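Local coordinates for protein hydratase ChsH1 (Mycobacterium tuberculosis C, PDB 4WNB) that probably takes part in hydrating a steroid enoyl-CoA during cholesterol side-chain breakdown, and binds a steroid-carboxyl-CoA in a complex with a partner protein, at residues Thr54-Val59 with Lys74-Arg79; Ala86-Thr91 with Arg111-Asp116. All coordinates share one frame; numbering follows the deposited sequence.

Contact 1: residues Thr54-Val59 with Lys74-Arg79; sequences TDTGLV and KSIGLR
Thr-56 OG1 rests on one methyl of Leu-78, OG1 lying 3.4 Å from its CD1, while its hydrogen bond runs back along the helix to the carbonyl O of Ile-52. With OG1 anti to the carbonyl carbon (chi1 -53°), the hydroxyl can bond one turn back, and CG2 is turned to Ile-76, 4.1 Å from that residue's CG2. The end of Ile-76 reaches further, its CD1 lying 3.8 Å from the backbone O of Thr-56. One turn on, the two methyls of Val-59 divide between the same two strand residues: CG1 meets Ile-76 CG2 at 4.0 Å, and CG2 meets Leu-78 CD2 at 4.0 Å. Helix 52-67 and strand 72-80 are the sausage and part of the bun of a hot-dog fold, the sheet wrapping round the long helix; the two segments cross at 128° with their axes 9.4 Å apart. Ile-76 and Leu-78, two apart on the strand, both point at the helix. The same CD1 of Leu-78 also touches Asp-55 CB at 3.9 Å, while OD1 of the Asp-55 carboxylate is hydrogen-bonded to His-117 NE2. Strand 72-80 also pairs antiparallel with a strand of the partner protein, continuing the sheet into that chain.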
loop_
_atom_site.group_PDB
_atom_site.type_symbol
_atom_site.label_atom_id
_atom_site.label_comp_id
_atom_site.label_asym_id
_atom_site.label_seq_id
_atom_site.Cartn_x
_atom_site.Cartn_y
_atom_site.Cartn_z
ATOM N N THR B 54 6.790 -9.774 -6.046
ATOM C CA THR B 54 5.604 -10.593 -5.847
ATOM C C THR B 54 5.866 -12.002 -6.392
ATOM O O THR B 54 5.460 -13.000 -5.777
ATOM C CB THR B 54 4.376 -9.957 -6.521
ATOM O OG1 THR B 54 4.106 -8.687 -5.906
ATOM C CG2 THR B 54 3.142 -10.845 -6.429
ATOM N N ASP B 55 6.546 -12.096 -7.533
ATOM C CA ASP B 55 6.966 -13.416 -8.033
ATOM C C ASP B 55 7.720 -14.190 -6.958
ATOM O O ASP B 55 7.445 -15.363 -6.711
ATOM C CB ASP B 55 7.878 -13.317 -9.276
ATOM C CG ASP B 55 7.119 -13.021 -10.569
ATOM O OD1 ASP B 55 5.910 -13.323 -10.661
ATOM O OD2 ASP B 55 7.759 -12.501 -11.514
ATOM N N THR B 56 8.695 -13.532 -6.337
ATOM C CA THR B 56 9.507 -14.169 -5.314
ATOM C C THR B 56 8.622 -14.630 -4.149
ATOM O O THR B 56 8.764 -15.742 -3.632
ATOM C CB THR B 56 10.589 -13.204 -4.806
ATOM O OG1 THR B 56 11.330 -12.693 -5.921
ATOM C CG2 THR B 56 11.543 -13.902 -3.867
ATOM N N GLY B 57 7.694 -13.771 -3.758
ATOM C CA GLY B 57 6.835 -14.066 -2.625
ATOM C C GLY B 57 5.876 -15.214 -2.895
ATOM O O GLY B 57 5.581 -16.010 -1.999
ATOM N N LEU B 58 5.374 -15.292 -4.124
ATOM C CA LEU B 58 4.458 -16.375 -4.488
ATOM C C LEU B 58 5.173 -17.709 -4.605
ATOM O O LEU B 58 4.626 -18.751 -4.242
ATOM C CB LEU B 58 3.753 -16.060 -5.797
ATOM C CG LEU B 58 2.802 -14.864 -5.767
ATOM C CD1 LEU B 58 2.303 -14.598 -7.169
ATOM C CD2 LEU B 58 1.642 -15.149 -4.807
ATOM N N VAL B 59 6.401 -17.676 -5.114
ATOM C CA VAL B 59 7.180 -18.892 -5.224
ATOM C C VAL B 59 7.427 -19.427 -3.827
ATOM O O VAL B 59 7.235 -20.620 -3.561
ATOM C CB VAL B 59 8.510 -18.651 -5.961
ATOM C CG1 VAL B 59 9.432 -19.849 -5.797
ATOM C CG2 VAL B 59 8.238 -18.391 -7.426
ATOM N N LYS B 74 15.975 -21.501 2.102
ATOM C CA LYS B 74 17.394 -21.153 2.042
ATOM C C LYS B 74 17.724 -20.211 0.879
ATOM O O LYS B 74 18.539 -19.291 1.020
ATOM C CB LYS B 74 18.248 -22.420 1.933
ATOM C CG LYS B 74 18.039 -23.405 3.071
ATOM C CD LYS B 74 18.290 -22.749 4.423
ATOM C CE LYS B 74 18.345 -23.797 5.532
ATOM N NZ LYS B 74 18.685 -23.218 6.867
ATOM N N SER B 75 17.085 -20.445 -0.264
ATOM C CA SER B 75 17.335 -19.649 -1.450
ATOM C C SER B 75 16.175 -19.746 -2.432
ATOM O O SER B 75 15.517 -20.786 -2.537
ATOM C CB SER B 75 18.635 -20.092 -2.125
ATOM O OG SER B 75 18.420 -21.232 -2.938
ATOM N N ILE B 76 15.927 -18.647 -3.138
ATOM C CA ILE B 76 14.960 -18.604 -4.230
ATOM C C ILE B 76 15.606 -17.977 -5.462
ATOM O O ILE B 76 16.013 -16.814 -5.440
ATOM C CB ILE B 76 13.695 -17.807 -3.854
ATOM C CG1 ILE B 76 12.983 -18.463 -2.658
ATOM C CG2 ILE B 76 12.760 -17.685 -5.056
ATOM C CD1 ILE B 76 11.727 -17.697 -2.197
ATOM N N GLY B 77 15.714 -18.764 -6.528
ATOM C CA GLY B 77 16.311 -18.302 -7.767
ATOM C C GLY B 77 15.286 -18.210 -8.878
ATOM O O GLY B 77 14.605 -19.187 -9.188
ATOM N N LEU B 78 15.178 -17.034 -9.479
ATOM C CA LEU B 78 14.185 -16.786 -10.513
ATOM C C LEU B 78 14.833 -16.556 -11.862
ATOM O O LEU B 78 15.782 -15.774 -11.974
ATOM C CB LEU B 78 13.329 -15.567 -10.173
ATOM C CG LEU B 78 12.537 -15.534 -8.870
ATOM C CD1 LEU B 78 11.649 -14.308 -8.894
ATOM C CD2 LEU B 78 11.721 -16.816 -8.690
ATOM N N ARG B 79 14.325 -17.243 -12.883
ATOM C CA ARG B 79 14.595 -16.856 -14.260
ATOM C C ARG B 79 13.319 -16.254 -14.812
ATOM O O ARG B 79 12.284 -16.918 -14.846
ATOM C CB ARG B 79 15.053 -18.038 -15.119
ATOM C CG ARG B 79 15.402 -17.612 -16.542
ATOM C CD ARG B 79 16.208 -18.667 -17.295
ATOM N NE ARG B 79 15.377 -19.742 -17.834
ATOM C CZ ARG B 79 15.219 -20.933 -17.260
ATOM N NH1 ARG B 79 15.830 -21.213 -16.116
ATOM N NH2 ARG B 79 14.448 -21.849 -17.829
#

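Contact 2: residues Ala86-Thr91 with Arg111-Asp116; sequences AYDTVT and RNTLGD
Asp-88 and Thr-113 are joined through both carboxylate oxygens. The hydroxyl of Thr-113 donates to Asp-88 OD2, with OG1 2.7 Å away and 38° out of the carboxylate plane, and the backbone N of Thr-113 donates to Asp-88 OD1 at 3.2 Å, nearly straight and on the syn side. OD1 accepts a second hydrogen bond on its anti side, from the N of Thr-89, 2.7 Å off, so neighbours on both segments fix the rotation of the carboxylate. Setting CG anti to the backbone N (chi1 -156°) carries the Asp-88 carboxylate over to Asn-112, whose amide stacks on it with the planes 23° apart. Asn-112 CB also packs against the methyl CG2 of Val-90 at 3.7 Å.

Behind these side chains lies the hairpin turn itself. Asn-112 to Gly-115 form a type I turn, closed by Gly-115 N donating to Asn-112 O, and Asn-112 OD1 takes a weak bond from Leu-114 N at 2.9 Å, while its ND2 donates to the O of Pro-83. Further along, Thr-91 and Arg-111 form a hydrogen-bonded antiparallel pair in which Thr-91 N reaches Arg-111 O at 2.7 Å and Arg-111 N reaches Thr-91 O at 2.9 Å. The aspartate thus ties the chain leading into strand 89-100 to the turn between strands 103-112 and 115-125. On its other edge strand 89-100 pairs with strand 11-14, Ala-86 and Tyr-87 in the preceding loop pack on helix 17-26, and Val-90 touches His-117 of strand 115-125.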
loop_
_atom_site.group_PDB
_atom_site.type_symbol
_atom_site.label_atom_id
_atom_site.label_comp_id
_atom_site.label_asym_id
_atom_site.label_seq_id
_atom_site.Cartn_x
_atom_site.Cartn_y
_atom_site.Cartn_z
ATOM N N ALA B 86 -2.599 -8.027 -16.241
ATOM C CA ALA B 86 -3.942 -8.022 -15.685
ATOM C C ALA B 86 -4.833 -9.004 -16.436
ATOM O O ALA B 86 -4.776 -9.105 -17.674
ATOM C CB ALA B 86 -4.534 -6.628 -15.727
ATOM N N TYR B 87 -5.600 -9.750 -15.645
ATOM C CA TYR B 87 -6.624 -10.689 -16.086
ATOM C C TYR B 87 -6.068 -11.981 -16.656
ATOM O O TYR B 87 -6.832 -12.809 -17.143
ATOM C CB TYR B 87 -7.547 -10.045 -17.115
ATOM C CG TYR B 87 -8.186 -8.777 -16.629
ATOM C CD1 TYR B 87 -9.140 -8.798 -15.615
ATOM C CD2 TYR B 87 -7.836 -7.557 -17.179
ATOM C CE1 TYR B 87 -9.728 -7.634 -15.170
ATOM C CE2 TYR B 87 -8.410 -6.390 -16.737
ATOM C CZ TYR B 87 -9.367 -6.438 -15.741
ATOM O OH TYR B 87 -9.943 -5.274 -15.315
ATOM N N ASP B 88 -4.750 -12.157 -16.613
ATOM C CA ASP B 88 -4.184 -13.445 -16.986
ATOM C C ASP B 88 -4.081 -14.265 -15.704
ATOM O O ASP B 88 -4.058 -13.717 -14.593
ATOM C CB ASP B 88 -2.825 -13.286 -17.685
ATOM C CG ASP B 88 -2.487 -14.461 -18.588
ATOM O OD1 ASP B 88 -3.038 -15.567 -18.386
ATOM O OD2 ASP B 88 -1.660 -14.273 -19.498
ATOM N N THR B 89 -4.087 -15.579 -15.858
ATOM C CA THR B 89 -4.018 -16.513 -14.741
ATOM C C THR B 89 -2.702 -17.268 -14.795
ATOM O O THR B 89 -2.383 -17.895 -15.809
ATOM C CB THR B 89 -5.182 -17.534 -14.769
ATOM O OG1 THR B 89 -6.421 -16.850 -14.534
ATOM C CG2 THR B 89 -4.998 -18.590 -13.709
ATOM N N VAL B 90 -1.932 -17.213 -13.717
ATOM C CA VAL B 90 -0.727 -18.022 -13.666
ATOM C C VAL B 90 -0.973 -19.316 -12.902
ATOM O O VAL B 90 -1.513 -19.326 -11.798
ATOM C CB VAL B 90 0.451 -17.255 -13.051
ATOM C CG1 VAL B 90 1.541 -18.220 -12.561
ATOM C CG2 VAL B 90 1.015 -16.312 -14.077
ATOM N N THR B 91 -0.589 -20.420 -13.522
ATOM C CA THR B 91 -0.653 -21.713 -12.872
ATOM C C THR B 91 0.736 -22.126 -12.400
ATOM O O THR B 91 1.663 -22.225 -13.203
ATOM C CB THR B 91 -1.217 -22.787 -13.823
ATOM O OG1 THR B 91 -2.481 -22.350 -14.335
ATOM C CG2 THR B 91 -1.389 -24.099 -13.096
ATOM N N ARG B 111 3.074 -20.685 -15.201
ATOM C CA ARG B 111 2.642 -20.580 -16.591
ATOM C C ARG B 111 1.368 -19.760 -16.717
ATOM O O ARG B 111 0.453 -19.913 -15.917
ATOM C CB ARG B 111 2.405 -21.979 -17.194
ATOM C CG ARG B 111 3.508 -22.983 -16.930
ATOM C CD ARG B 111 3.281 -24.265 -17.719
ATOM N NE ARG B 111 4.535 -24.780 -18.261
ATOM C CZ ARG B 111 5.332 -25.629 -17.625
ATOM N NH1 ARG B 111 4.997 -26.081 -16.422
ATOM N NH2 ARG B 111 6.460 -26.034 -18.197
ATOM N N ASN B 112 1.307 -18.888 -17.715
ATOM C CA ASN B 112 0.043 -18.238 -18.045
ATOM C C ASN B 112 -0.238 -18.382 -19.541
ATOM O O ASN B 112 0.387 -19.217 -20.208
ATOM C CB ASN B 112 0.034 -16.762 -17.593
ATOM C CG ASN B 112 1.118 -15.907 -18.256
ATOM O OD1 ASN B 112 1.539 -16.154 -19.383
ATOM N ND2 ASN B 112 1.556 -14.877 -17.545
ATOM N N THR B 113 -1.154 -17.581 -20.075
ATOM C CA THR B 113 -1.537 -17.725 -21.478
ATOM C C THR B 113 -0.382 -17.395 -22.418
ATOM O O THR B 113 -0.245 -18.008 -23.482
ATOM C CB THR B 113 -2.746 -16.837 -21.845
ATOM O OG1 THR B 113 -2.370 -15.453 -21.785
ATOM C CG2 THR B 113 -3.912 -17.102 -20.909
ATOM N N LEU B 114 0.452 -16.439 -22.020
ATOM C CA LEU B 114 1.594 -16.025 -22.832
ATOM C C LEU B 114 2.750 -17.028 -22.800
ATOM O O LEU B 114 3.695 -16.917 -23.584
ATOM C CB LEU B 114 2.090 -14.652 -22.373
ATOM C CG LEU B 114 1.246 -13.436 -22.748
ATOM C CD1 LEU B 114 1.866 -12.156 -22.190
ATOM C CD2 LEU B 114 1.086 -13.354 -24.259
ATOM N N GLY B 115 2.676 -18.002 -21.894
ATOM C CA GLY B 115 3.706 -19.023 -21.772
ATOM C C GLY B 115 4.300 -19.148 -20.374
ATOM O O GLY B 115 3.581 -19.066 -19.373
ATOM N N ASP B 116 5.614 -19.358 -20.301
ATOM C CA ASP B 116 6.301 -19.484 -19.016
ATOM C C ASP B 116 6.619 -18.115 -18.420
ATOM O O ASP B 116 7.476 -17.389 -18.922
ATOM C CB ASP B 116 7.592 -20.292 -19.160
ATOM C CG ASP B 116 7.342 -21.757 -19.467
ATOM O OD1 ASP B 116 6.175 -22.203 -19.439
ATOM O OD2 ASP B 116 8.330 -22.469 -19.721
#

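The two contacts follow one another in sequence, with no interleaving of their segments, and lie about 17 Å apart, centre to centre, with nearest atoms about 6 Å from each other. They do not touch, but His-117 on strand 115-125 bridges them: it is hydrogen-bonded to Asp-55 of contact 1 and packs against Val-90 and Asn-112 of contact 2. Both lie near the bound steroid-carboxyl-CoA, the side chain of Asp-55 about 7 Å from it and that of Leu-114 about 9 Å. Pocket residues Leu-80 and Gly-81 directly follow segment 74-79, and Ile-52 starts the helix of contact 1. The cadmium ion is about 10 Å from the side chain of Asp-55.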